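Local coordinates for ribosome-inactivating protein 3 (Zea mays, PDB 2PQG), which is a plant member of the ribosome-inactivating protein family, whose fold packs a mixed beta sheet against a set of helices, at residues Ser61-Ala66 against Val178-Met183; Gly82-Phe87 against His94-Asn99; Leu103-Arg108 against Ala171-Lys176. All blocks are in the same frame, centred on the assembly; numbering follows the deposited sequence.

Interaction 1 of 3, residues Ser61-Ala66 against Val178-Met183; sequences SSITLA and VKLVVM
Ile63 and Leu180 meet tip to tip, methyl against methyl. Ile63 CD1 comes to 3.9 Å from Leu180 CD1. The same leucine methyl also faces Leu65, whose CD2 lies 4.3 Å from Leu180 CD1. One branch of Leu180 thus points at two neighbouring side chains of the strand. Ile63 and Leu65 are two residues apart, so both project from the same side of strand 62-68. Their ends also touch each other, with Ile63 CD1 4.0 Å from Leu65 CD2.

The reach of Ile63 depends on its first torsion. CG1 sits between the backbone N and the carbonyl carbon (chi1 59°), and the chain then extends (chi2 171°) to carry CD1 toward the helix. The backbones stay well apart, with 9.2 Å between Leu65 CA and Leu180 CA.

Further out, each partner has its own support. Backbone hydrogen bonds to Leu56 and Thr54 of strand 51-57 hold Ile63 and Leu65 in the sheet. Helix 125-135 lines the same region, with Val132 against Ile63 and Met128 against Leu180. On the helix, Met183 N bonds to Lys179 O at 3.1 Å, and the turn at 181-183 is a wider, pi-type one.

All three touching residues are buried, and no hydrogen bond crosses between the two segments. The contact is a small apolar seam between the central sheet and helix 171-189. It depends on dispersion and on the exclusion of water, so shape matters here and bond direction does not.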
ATOM      1  N   SER A  61      -6.529   1.121  19.503  1.00 26.66           N
ATOM      2  CA  SER A  61      -5.931   2.307  18.921  1.00 26.85           C
ATOM      3  C   SER A  61      -6.405   2.513  17.493  1.00 23.88           C
ATOM      4  O   SER A  61      -7.360   1.877  17.050  1.00 22.88           O
ATOM      5  CB  SER A  61      -4.412   2.183  18.940  1.00 30.91           C
ATOM      6  OG  SER A  61      -3.804   3.441  18.730  1.00 36.30           O
ATOM      7  N   SER A  62      -5.734   3.409  16.775  1.00 21.98           N
ATOM      8  CA  SER A  62      -6.082   3.682  15.385  1.00 21.15           C
ATOM      9  C   SER A  62      -5.086   4.612  14.692  1.00 20.86           C
ATOM     10  O   SER A  62      -4.290   5.301  15.348  1.00 19.45           O
ATOM     11  CB  SER A  62      -7.481   4.307  15.296  1.00 22.37           C
ATOM     12  OG  SER A  62      -7.497   5.604  15.871  1.00 21.35           O
ATOM     13  N   ILE A  63      -5.124   4.608  13.363  1.00 15.27           N
ATOM     14  CA  ILE A  63      -4.274   5.476  12.565  1.00 15.46           C
ATOM     15  C   ILE A  63      -5.005   5.826  11.279  1.00 17.13           C
ATOM     16  O   ILE A  63      -5.873   5.082  10.815  1.00 14.60           O
ATOM     17  CB  ILE A  63      -2.919   4.822  12.184  1.00 12.78           C
ATOM     18  CG1 ILE A  63      -3.139   3.538  11.381  1.00 15.73           C
ATOM     19  CG2 ILE A  63      -2.108   4.561  13.426  1.00 17.01           C
ATOM     20  CD1 ILE A  63      -1.858   2.955  10.791  1.00 12.36           C
ATOM     21  N   THR A  64      -4.662   6.970  10.704  1.00 17.01           N
ATOM     22  CA  THR A  64      -5.277   7.384   9.452  1.00 18.08           C
ATOM     23  C   THR A  64      -4.202   7.328   8.369  1.00 18.78           C
ATOM     24  O   THR A  64      -3.071   7.767   8.585  1.00 17.88           O
ATOM     25  CB  THR A  64      -5.824   8.820   9.539  1.00 16.15           C
ATOM     26  OG1 THR A  64      -6.647   8.950  10.706  1.00 19.30           O
ATOM     27  CG2 THR A  64      -6.653   9.144   8.303  1.00 14.86           C
ATOM     28  N   LEU A  65      -4.550   6.774   7.211  1.00 19.31           N
ATOM     29  CA  LEU A  65      -3.601   6.676   6.100  1.00 20.66           C
ATOM     30  C   LEU A  65      -3.889   7.749   5.049  1.00 19.67           C
ATOM     31  O   LEU A  65      -5.028   7.908   4.616  1.00 20.35           O
ATOM     32  CB  LEU A  65      -3.689   5.291   5.444  1.00 17.76           C
ATOM     33  CG  LEU A  65      -3.473   4.026   6.283  1.00 13.80           C
ATOM     34  CD1 LEU A  65      -3.658   2.801   5.384  1.00 12.52           C
ATOM     35  CD2 LEU A  65      -2.089   4.029   6.914  1.00  3.46           C
ATOM     36  N   ALA A  66      -2.863   8.491   4.647  1.00 19.59           N
ATOM     37  CA  ALA A  66      -3.028   9.535   3.633  1.00 20.42           C
ATOM     38  C   ALA A  66      -2.666   8.963   2.264  1.00 21.33           C
ATOM     39  O   ALA A  66      -1.486   8.769   1.956  1.00 24.66           O
ATOM     40  CB  ALA A  66      -2.129  10.728   3.951  1.00 19.69           C
ATOM     41  N   VAL A 178       4.759  -1.755   5.162  1.00 21.75           N
ATOM     42  CA  VAL A 178       4.641  -2.494   3.905  1.00 21.71           C
ATOM     43  C   VAL A 178       3.541  -3.560   3.942  1.00 21.17           C
ATOM     44  O   VAL A 178       3.219  -4.159   2.922  1.00 26.05           O
ATOM     45  CB  VAL A 178       5.992  -3.142   3.498  1.00 19.43           C
ATOM     46  CG1 VAL A 178       6.258  -4.369   4.347  1.00 14.67           C
ATOM     47  CG2 VAL A 178       5.990  -3.458   2.004  1.00 10.74           C
ATOM     48  N   LYS A 179       2.962  -3.801   5.111  1.00 19.05           N
ATOM     49  CA  LYS A 179       1.883  -4.773   5.209  1.00 18.35           C
ATOM     50  C   LYS A 179       0.591  -4.051   4.832  1.00 20.98           C
ATOM     51  O   LYS A 179      -0.303  -4.632   4.197  1.00 22.09           O
ATOM     52  CB  LYS A 179       1.766  -5.318   6.631  1.00 15.03           C
ATOM     53  CG  LYS A 179       2.915  -6.201   7.060  1.00 11.14           C
ATOM     54  CD  LYS A 179       2.718  -6.683   8.483  1.00 12.00           C
ATOM     55  CE  LYS A 179       3.782  -7.692   8.869  1.00 17.44           C
ATOM     56  NZ  LYS A 179       3.839  -8.802   7.887  1.00 22.04           N
ATOM     57  N   LEU A 180       0.503  -2.778   5.220  1.00 18.10           N
ATOM     58  CA  LEU A 180      -0.676  -1.963   4.930  1.00 18.38           C
ATOM     59  C   LEU A 180      -0.651  -1.465   3.491  1.00 17.43           C
ATOM     60  O   LEU A 180      -1.697  -1.298   2.869  1.00 13.00           O
ATOM     61  CB  LEU A 180      -0.752  -0.772   5.891  1.00 16.41           C
ATOM     62  CG  LEU A 180      -0.814  -1.117   7.383  1.00 17.36           C
ATOM     63  CD1 LEU A 180      -0.819   0.172   8.197  1.00 13.60           C
ATOM     64  CD2 LEU A 180      -2.050  -1.966   7.686  1.00 10.83           C
ATOM     65  N   VAL A 181       0.550  -1.231   2.972  1.00 19.59           N
ATOM     66  CA  VAL A 181       0.706  -0.770   1.602  1.00 19.41           C
ATOM     67  C   VAL A 181       0.159  -1.834   0.659  1.00 17.95           C
ATOM     68  O   VAL A 181      -0.566  -1.516  -0.277  1.00 20.14           O
ATOM     69  CB  VAL A 181       2.192  -0.481   1.261  1.00 20.00           C
ATOM     70  CG1 VAL A 181       2.336  -0.147  -0.221  1.00 19.19           C
ATOM     71  CG2 VAL A 181       2.699   0.686   2.098  1.00 18.02           C
ATOM     72  N   VAL A 182       0.477  -3.097   0.921  1.00 16.68           N
ATOM     73  CA  VAL A 182      -0.005  -4.174   0.063  1.00 16.15           C
ATOM     74  C   VAL A 182      -1.485  -4.498   0.282  1.00 15.71           C
ATOM     75  O   VAL A 182      -2.226  -4.654  -0.685  1.00 16.08           O
ATOM     76  CB  VAL A 182       0.833  -5.467   0.246  1.00 17.03           C
ATOM     77  CG1 VAL A 182       0.315  -6.554  -0.668  1.00 18.65           C
ATOM     78  CG2 VAL A 182       2.289  -5.194  -0.072  1.00 11.97           C
ATOM     79  N   MET A 183      -1.913  -4.594   1.541  1.00 16.13           N
ATOM     80  CA  MET A 183      -3.319  -4.893   1.856  1.00 15.30           C
ATOM     81  C   MET A 183      -4.279  -3.776   1.445  1.00 16.57           C
ATOM     82  O   MET A 183      -5.379  -4.046   0.958  1.00 17.44           O
ATOM     83  CB  MET A 183      -3.508  -5.161   3.356  1.00 14.95           C
ATOM     84  CG  MET A 183      -2.967  -6.494   3.850  1.00 13.09           C
ATOM     85  SD  MET A 183      -3.341  -6.812   5.592  1.00 19.31           S
ATOM     86  CE  MET A 183      -1.982  -5.942   6.445  1.00 14.20           C
TER

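Interaction 2 of 3, residues Gly82-Phe87 against His94-Asn99; sequences GVWWEF and HLLGDN
Glu86 reaches across to the backbone of Leu95 and Leu96. Leu95 N donates to Glu86 OE2 at 2.8 Å. The bond is nearly straight (172°) and uses the syn lone pair of OE2. Leu96 N donates to Glu86 OE1 over a longer 3.3 Å, and that oxygen is less surely placed. The OE2 bond is the firm one. If OE1 is placed about right, two successive N-H groups point at the carboxylate, which would help to satisfy a buried acid and probably stabilise its negative charge. CG of Glu86 is anti to the backbone N (chi1 -163°), and the extended chain beyond it carries the carboxylate to the loop.

Two waters make further links at the other end of the contact. Water 1 lies in the plane of the Trp84 ring, at its edge, and accepts from Trp84 NE1 at 3.2 Å. It donates in turn to Asp98 OD2 at 2.9 Å. Water 2 joins the backbones. It accepts a hydrogen bond from Trp84 N at 2.7 Å and donates one to Asn99 O at 2.8 Å.

Apolar packing fills in between. Leu96 and Trp84 cross at about a right angle, with Leu96 CD1 3.8 Å from Trp84 CE3. Leu96 also runs past the aliphatic part of Glu86 in the opposite direction. Asp98 CB approaches Trp84 CD1 to 3.8 Å. Behind them, Ala66 of strand 62-68 touches both Trp84 and Leu96.

Strands 84-86 and 101-102 are parallel neighbours at one end of the mixed sheet. The arrangement is that of a connecting loop folded back over the sheet face, with the loop backbone tied to a strand side chain before the chain enters the next parallel strand.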
ATOM      1  N   GLY A  82      -2.057  12.920  16.807  1.00 22.59           N
ATOM      2  CA  GLY A  82      -2.046  13.919  15.752  1.00 22.02           C
ATOM      3  C   GLY A  82      -0.712  14.211  15.085  1.00 25.04           C
ATOM      4  O   GLY A  82      -0.499  15.319  14.599  1.00 31.42           O
ATOM      5  N   VAL A  83       0.198  13.245  15.060  1.00 23.35           N
ATOM      6  CA  VAL A  83       1.486  13.466  14.413  1.00 21.27           C
ATOM      7  C   VAL A  83       1.484  12.801  13.044  1.00 23.33           C
ATOM      8  O   VAL A  83       1.206  11.603  12.930  1.00 25.17           O
ATOM      9  CB  VAL A  83       2.642  12.870  15.217  1.00 20.27           C
ATOM     10  CG1 VAL A  83       3.950  13.117  14.489  1.00 20.90           C
ATOM     11  CG2 VAL A  83       2.670  13.472  16.605  1.00 18.53           C
ATOM     12  N   TRP A  84       1.781  13.576  12.006  1.00 22.05           N
ATOM     13  CA  TRP A  84       1.812  13.031  10.651  1.00 19.95           C
ATOM     14  C   TRP A  84       3.212  12.591  10.294  1.00 18.57           C
ATOM     15  O   TRP A  84       4.174  13.334  10.474  1.00 18.83           O
ATOM     16  CB  TRP A  84       1.342  14.056   9.620  1.00 16.98           C
ATOM     17  CG  TRP A  84      -0.146  14.191   9.544  1.00 17.21           C
ATOM     18  CD1 TRP A  84      -0.913  15.149  10.142  1.00 19.17           C
ATOM     19  CD2 TRP A  84      -1.053  13.330   8.839  1.00 18.00           C
ATOM     20  NE1 TRP A  84      -2.239  14.940   9.853  1.00 23.74           N
ATOM     21  CE2 TRP A  84      -2.355  13.834   9.056  1.00 19.98           C
ATOM     22  CE3 TRP A  84      -0.891  12.186   8.049  1.00 14.72           C
ATOM     23  CZ2 TRP A  84      -3.493  13.228   8.510  1.00 17.45           C
ATOM     24  CZ3 TRP A  84      -2.022  11.584   7.507  1.00 17.49           C
ATOM     25  CH2 TRP A  84      -3.308  12.109   7.740  1.00 18.82           C
ATOM     26  N   TRP A  85       3.313  11.371   9.788  1.00 19.00           N
ATOM     27  CA  TRP A  85       4.586  10.798   9.390  1.00 17.14           C
ATOM     28  C   TRP A  85       4.553  10.578   7.897  1.00 16.13           C
ATOM     29  O   TRP A  85       3.739   9.802   7.397  1.00 12.21           O
ATOM     30  CB  TRP A  85       4.796   9.476  10.099  1.00 17.61           C
ATOM     31  CG  TRP A  85       5.035   9.636  11.543  1.00 14.79           C
ATOM     32  CD1 TRP A  85       4.112   9.571  12.562  1.00 14.03           C
ATOM     33  CD2 TRP A  85       6.287   9.916  12.151  1.00 14.12           C
ATOM     34  NE1 TRP A  85       4.730   9.779  13.773  1.00  9.71           N
ATOM     35  CE2 TRP A  85       6.070   9.976  13.553  1.00 13.64           C
ATOM     36  CE3 TRP A  85       7.588  10.079  11.656  1.00  8.08           C
ATOM     37  CZ2 TRP A  85       7.104  10.248  14.457  1.00 12.77           C
ATOM     38  CZ3 TRP A  85       8.615  10.348  12.560  1.00 15.81           C
ATOM     39  CH2 TRP A  85       8.368  10.407  13.946  1.00 12.80           C
ATOM     40  N   GLU A  86       5.453  11.250   7.190  1.00 18.77           N
ATOM     41  CA  GLU A  86       5.495  11.161   5.736  1.00 20.71           C
ATOM     42  C   GLU A  86       6.705  10.459   5.122  1.00 20.69           C
ATOM     43  O   GLU A  86       7.834  10.562   5.611  1.00 19.11           O
ATOM     44  CB  GLU A  86       5.394  12.569   5.164  1.00 23.81           C
ATOM     45  CG  GLU A  86       5.025  12.620   3.705  1.00 29.35           C
ATOM     46  CD  GLU A  86       4.988  14.038   3.179  1.00 33.10           C
ATOM     47  OE1 GLU A  86       4.896  14.973   4.006  1.00 32.39           O
ATOM     48  OE2 GLU A  86       5.038  14.215   1.942  1.00 32.28           O
ATOM     49  N   PHE A  87       6.449   9.743   4.033  1.00 24.58           N
ATOM     50  CA  PHE A  87       7.496   9.032   3.306  1.00 25.85           C
ATOM     51  C   PHE A  87       8.468  10.055   2.734  1.00 27.92           C
ATOM     52  O   PHE A  87       8.065  10.967   2.008  1.00 31.04           O
ATOM     53  CB  PHE A  87       6.884   8.210   2.169  1.00 23.10           C
ATOM     54  CG  PHE A  87       6.413   6.847   2.582  1.00 18.80           C
ATOM     55  CD1 PHE A  87       5.148   6.403   2.225  1.00 17.78           C
ATOM     56  CD2 PHE A  87       7.249   5.992   3.291  1.00 13.25           C
ATOM     57  CE1 PHE A  87       4.720   5.127   2.557  1.00 17.80           C
ATOM     58  CE2 PHE A  87       6.833   4.717   3.626  1.00 14.45           C
ATOM     59  CZ  PHE A  87       5.562   4.282   3.260  1.00 19.66           C
ATOM     60  N   HIS A  94       7.586  18.239   1.527  1.00 32.64           N
ATOM     61  CA  HIS A  94       6.397  17.659   2.127  1.00 27.45           C
ATOM     62  C   HIS A  94       5.136  17.870   1.310  1.00 25.47           C
ATOM     63  O   HIS A  94       4.883  18.971   0.819  1.00 26.84           O
ATOM     64  CB  HIS A  94       6.152  18.241   3.521  1.00 27.88           C
ATOM     65  CG  HIS A  94       6.910  17.567   4.623  1.00 26.57           C
ATOM     66  ND1 HIS A  94       7.936  18.179   5.313  1.00 27.67           N
ATOM     67  CD2 HIS A  94       6.787  16.330   5.154  1.00 25.16           C
ATOM     68  CE1 HIS A  94       8.414  17.344   6.219  1.00 26.21           C
ATOM     69  NE2 HIS A  94       7.733  16.215   6.143  1.00 28.51           N
ATOM     70  N   LEU A  95       4.362  16.801   1.134  1.00 24.34           N
ATOM     71  CA  LEU A  95       3.081  16.905   0.442  1.00 24.46           C
ATOM     72  C   LEU A  95       2.042  17.079   1.573  1.00 25.21           C
ATOM     73  O   LEU A  95       1.022  17.750   1.397  1.00 25.71           O
ATOM     74  CB  LEU A  95       2.746  15.639  -0.361  1.00 25.90           C
ATOM     75  CG  LEU A  95       3.693  15.346  -1.524  1.00 25.10           C
ATOM     76  CD1 LEU A  95       3.267  14.065  -2.205  1.00 25.44           C
ATOM     77  CD2 LEU A  95       3.685  16.508  -2.510  1.00 21.53           C
ATOM     78  N   LEU A  96       2.296  16.476   2.738  1.00 24.11           N
ATOM     79  CA  LEU A  96       1.387  16.588   3.877  1.00 23.28           C
ATOM     80  C   LEU A  96       1.552  17.934   4.584  1.00 26.00           C
ATOM     81  O   LEU A  96       2.643  18.519   4.610  1.00 28.20           O
ATOM     82  CB  LEU A  96       1.653  15.469   4.885  1.00 21.91           C
ATOM     83  CG  LEU A  96       1.635  14.036   4.337  1.00 26.41           C
ATOM     84  CD1 LEU A  96       1.790  13.031   5.488  1.00 24.37           C
ATOM     85  CD2 LEU A  96       0.330  13.789   3.589  1.00 23.50           C
ATOM     86  N   GLY A  97       0.454  18.436   5.136  1.00 27.95           N
ATOM     87  CA  GLY A  97       0.490  19.677   5.888  1.00 29.14           C
ATOM     88  C   GLY A  97       0.388  19.271   7.354  1.00 28.79           C
ATOM     89  O   GLY A  97       0.479  18.084   7.678  1.00 29.70           O
ATOM     90  N   ASP A  98       0.208  20.239   8.246  1.00 27.86           N
ATOM     91  CA  ASP A  98       0.071  19.973   9.685  1.00 26.96           C
ATOM     92  C   ASP A  98       1.322  19.521  10.410  1.00 23.75           C
ATOM     93  O   ASP A  98       1.245  18.633  11.254  1.00 25.31           O
ATOM     94  CB  ASP A  98      -1.037  18.942   9.953  1.00 27.31           C
ATOM     95  CG  ASP A  98      -2.438  19.527   9.822  1.00 27.15           C
ATOM     96  OD1 ASP A  98      -2.562  20.752   9.608  1.00 25.09           O
ATOM     97  OD2 ASP A  98      -3.415  18.754   9.942  1.00 26.77           O
ATOM     98  N   ASN A  99       2.469  20.116  10.090  1.00 25.04           N
ATOM     99  CA  ASN A  99       3.730  19.772  10.766  1.00 24.72           C
ATOM    100  C   ASN A  99       4.145  18.317  10.606  1.00 21.43           C
ATOM    101  O   ASN A  99       4.439  17.639  11.591  1.00 23.67           O
ATOM    102  CB  ASN A  99       3.622  20.090  12.268  1.00 24.34           C
ATOM    103  CG  ASN A  99       3.704  21.575  12.563  1.00 24.21           C
ATOM    104  OD1 ASN A  99       3.114  22.053  13.529  1.00 25.65           O
ATOM    105  ND2 ASN A  99       4.452  22.309  11.738  1.00 20.40           N
TER
HETATM  106  O   HOH W   1      -4.880  16.473  10.953  1.00 17.15           O
HETATM  107  O   HOH W   2       2.308  16.200  12.595  1.00 21.75           O

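Interaction 3 of 3, residues Leu103-Arg108 against Ala171-Lys176; sequences LGFGGR and ADTKSK
Lys174 NZ sits above the Phe105 ring, 5.5 Å from the ring centroid and 27° off the normal. At this range the cation-pi attraction is weak at most. The firmer partner of the ammonium is Asp168, which forms a salt bridge with it. The aliphatic part of Lys174 does more of the touching. Its CG makes a CH-pi contact over the ring face, 3.8 Å from the centroid of Phe105. Further along the extended chain, Lys174 CE lies 3.9 Å from Phe105 CG, so the lysine runs obliquely across the ring.

The other face of Phe105 meets its own segment, with Leu103 CB 3.7 Å above the ring plane. Thr173 CG2 comes in at the edge, in the ring plane, 3.9 Å from Phe105 CZ. That methyl also approaches Leu103, with Thr173 CG2 4.3 Å from Leu103 CD2. A chi1 of 49° tucks the Phe105 ring over its own backbone, and this turns one face to Lys174 and the other to Leu103 CB.

The backbone prepares the position of the ring. Gly104 and Phe105 face Gly88 in a G1 beta bulge. Gly104 has a positive phi of 99°, as the first residue of such a bulge commonly has. Leu177, one turn further along the helix from Thr173, touches both Leu103 and Phe105.

No hydrogen bond joins the two segments. The contact fixes the loop after strand 101-102 to the first turns of helix 171-189 by apolar and CH-pi packing. Lys174 has two roles in the geometry: its methylenes lie over the aromatic face, and its ammonium is paired with Asp168.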
ATOM      1  N   LEU A 103       9.839  10.224   7.818  1.00 22.40           N
ATOM      2  CA  LEU A 103      10.101   8.887   8.331  1.00 22.38           C
ATOM      3  C   LEU A 103      11.592   8.574   8.157  1.00 26.20           C
ATOM      4  O   LEU A 103      12.161   7.766   8.891  1.00 27.99           O
ATOM      5  CB  LEU A 103       9.238   7.849   7.592  1.00 18.34           C
ATOM      6  CG  LEU A 103       7.796   7.654   8.107  1.00 21.41           C
ATOM      7  CD1 LEU A 103       6.946   6.807   7.145  1.00  9.17           C
ATOM      8  CD2 LEU A 103       7.858   6.991   9.478  1.00 18.44           C
ATOM      9  N   GLY A 104      12.229   9.239   7.197  1.00 27.53           N
ATOM     10  CA  GLY A 104      13.644   9.008   6.964  1.00 30.90           C
ATOM     11  C   GLY A 104      13.901   8.065   5.800  1.00 32.06           C
ATOM     12  O   GLY A 104      15.015   7.989   5.283  1.00 34.93           O
ATOM     13  N   PHE A 105      12.866   7.339   5.392  1.00 28.89           N
ATOM     14  CA  PHE A 105      12.976   6.409   4.278  1.00 26.68           C
ATOM     15  C   PHE A 105      11.803   6.647   3.335  1.00 26.76           C
ATOM     16  O   PHE A 105      10.824   7.288   3.720  1.00 29.10           O
ATOM     17  CB  PHE A 105      12.994   4.965   4.795  1.00 22.17           C
ATOM     18  CG  PHE A 105      11.899   4.646   5.773  1.00 17.80           C
ATOM     19  CD1 PHE A 105      10.709   4.079   5.340  1.00 17.89           C
ATOM     20  CD2 PHE A 105      12.066   4.899   7.130  1.00 18.16           C
ATOM     21  CE1 PHE A 105       9.701   3.759   6.245  1.00 17.03           C
ATOM     22  CE2 PHE A 105      11.064   4.585   8.049  1.00 18.75           C
ATOM     23  CZ  PHE A 105       9.879   4.014   7.605  1.00 18.17           C
ATOM     24  N   GLY A 106      11.905   6.159   2.102  1.00 23.17           N
ATOM     25  CA  GLY A 106      10.832   6.365   1.143  1.00 23.17           C
ATOM     26  C   GLY A 106       9.802   5.248   1.110  1.00 23.95           C
ATOM     27  O   GLY A 106       9.932   4.247   1.814  1.00 21.27           O
ATOM     28  N   GLY A 107       8.786   5.413   0.271  1.00 22.67           N
ATOM     29  CA  GLY A 107       7.731   4.421   0.160  1.00 23.79           C
ATOM     30  C   GLY A 107       7.911   3.307  -0.859  1.00 26.11           C
ATOM     31  O   GLY A 107       7.048   2.439  -0.976  1.00 27.97           O
ATOM     32  N   ARG A 108       9.056   3.356  -1.602  1.00 27.45           N
ATOM     33  CA  ARG A 108       9.361   2.305  -2.568  1.00 31.00           C
ATOM     34  C   ARG A 108       9.523   0.955  -1.881  1.00 31.30           C
ATOM     35  O   ARG A 108       9.966   0.879  -0.734  1.00 28.47           O
ATOM     36  CB  ARG A 108      10.628   2.652  -3.352  1.00 32.91           C
ATOM     37  CG  ARG A 108      10.367   3.349  -4.677  1.00 39.10           C
ATOM     38  CD  ARG A 108      11.174   4.632  -4.795  1.00 47.55           C
ATOM     39  NE  ARG A 108      10.376   5.810  -4.464  1.00 56.80           N
ATOM     40  CZ  ARG A 108      10.308   6.902  -5.218  1.00 59.65           C
ATOM     41  NH1 ARG A 108      10.990   6.969  -6.352  1.00 56.42           N
ATOM     42  NH2 ARG A 108       9.557   7.927  -4.839  1.00 57.67           N
ATOM     43  N   ALA A 171      13.183  -0.728  11.417  1.00 24.47           N
ATOM     44  CA  ALA A 171      12.969  -1.971  10.691  1.00 23.11           C
ATOM     45  C   ALA A 171      11.524  -2.366  10.977  1.00 22.21           C
ATOM     46  O   ALA A 171      10.784  -2.751  10.071  1.00 22.68           O
ATOM     47  CB  ALA A 171      13.926  -3.066  11.194  1.00 17.00           C
ATOM     48  N   ASP A 172      11.131  -2.246  12.246  1.00 20.78           N
ATOM     49  CA  ASP A 172       9.780  -2.594  12.677  1.00 19.52           C
ATOM     50  C   ASP A 172       8.714  -1.770  11.961  1.00 17.38           C
ATOM     51  O   ASP A 172       7.715  -2.314  11.492  1.00 15.59           O
ATOM     52  CB  ASP A 172       9.644  -2.418  14.192  1.00 22.51           C
ATOM     53  CG  ASP A 172       8.265  -2.781  14.697  1.00 24.99           C
ATOM     54  OD1 ASP A 172       7.830  -3.936  14.481  1.00 20.98           O
ATOM     55  OD2 ASP A 172       7.618  -1.903  15.309  1.00 32.94           O
ATOM     56  N   THR A 173       8.930  -0.461  11.883  1.00 15.47           N
ATOM     57  CA  THR A 173       8.001   0.423  11.205  1.00 14.97           C
ATOM     58  C   THR A 173       7.940   0.071   9.712  1.00 16.65           C
ATOM     59  O   THR A 173       6.859  -0.071   9.148  1.00 20.18           O
ATOM     60  CB  THR A 173       8.423   1.896  11.366  1.00 16.33           C
ATOM     61  OG1 THR A 173       8.311   2.278  12.741  1.00 19.57           O
ATOM     62  CG2 THR A 173       7.545   2.803  10.533  1.00 17.08           C
ATOM     63  N   LYS A 174       9.092  -0.073   9.065  1.00 15.25           N
ATOM     64  CA  LYS A 174       9.086  -0.419   7.646  1.00 15.00           C
ATOM     65  C   LYS A 174       8.272  -1.682   7.407  1.00 14.57           C
ATOM     66  O   LYS A 174       7.601  -1.822   6.388  1.00 18.36           O
ATOM     67  CB  LYS A 174      10.503  -0.665   7.132  1.00 10.87           C
ATOM     68  CG  LYS A 174      11.374   0.553   7.097  1.00 16.88           C
ATOM     69  CD  LYS A 174      12.650   0.234   6.359  1.00 23.33           C
ATOM     70  CE  LYS A 174      13.710   1.259   6.648  1.00 29.74           C
ATOM     71  NZ  LYS A 174      15.044   0.687   6.344  1.00 37.40           N
ATOM     72  N   SER A 175       8.348  -2.601   8.360  1.00 15.20           N
ATOM     73  CA  SER A 175       7.655  -3.873   8.271  1.00 14.72           C
ATOM     74  C   SER A 175       6.146  -3.723   8.361  1.00 13.36           C
ATOM     75  O   SER A 175       5.416  -4.295   7.557  1.00 13.05           O
ATOM     76  CB  SER A 175       8.160  -4.799   9.373  1.00 14.07           C
ATOM     77  OG  SER A 175       7.431  -6.005   9.389  1.00 18.24           O
ATOM     78  N   LYS A 176       5.687  -2.954   9.344  1.00 14.49           N
ATOM     79  CA  LYS A 176       4.261  -2.722   9.543  1.00 15.42           C
ATOM     80  C   LYS A 176       3.685  -1.888   8.392  1.00 19.65           C
ATOM     81  O   LYS A 176       2.551  -2.109   7.945  1.00 20.37           O
ATOM     82  CB  LYS A 176       4.044  -2.017  10.878  1.00 12.14           C
ATOM     83  CG  LYS A 176       4.502  -2.864  12.076  1.00 15.41           C
ATOM     84  CD  LYS A 176       3.700  -4.161  12.130  1.00 20.59           C
ATOM     85  CE  LYS A 176       4.063  -5.054  13.307  1.00 20.71           C
ATOM     86  NZ  LYS A 176       5.246  -5.891  13.009  1.00 27.79           N
TER

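In the fold
Interaction 1 opens first, on strand 62-68, and closes last, on helix 171-189. The long excursion between its segments contains both other contacts. Interaction 2 closes a short loop between strands 84-86 and 101-102. Interaction 3 opens soon after it, at 103-108, and closes at the start of helix 171-189. Interactions 2 and 3 therefore follow in series, and none of the three cross. Interactions 1 and 3 bring successive parts of one helix against the central sheet and the loop beyond its edge strand. Interactions 1 and 2 meet on the sheet, and Glu86 O with Leu103 N, a probable hydrogen bond, joins interaction 2 to interaction 3.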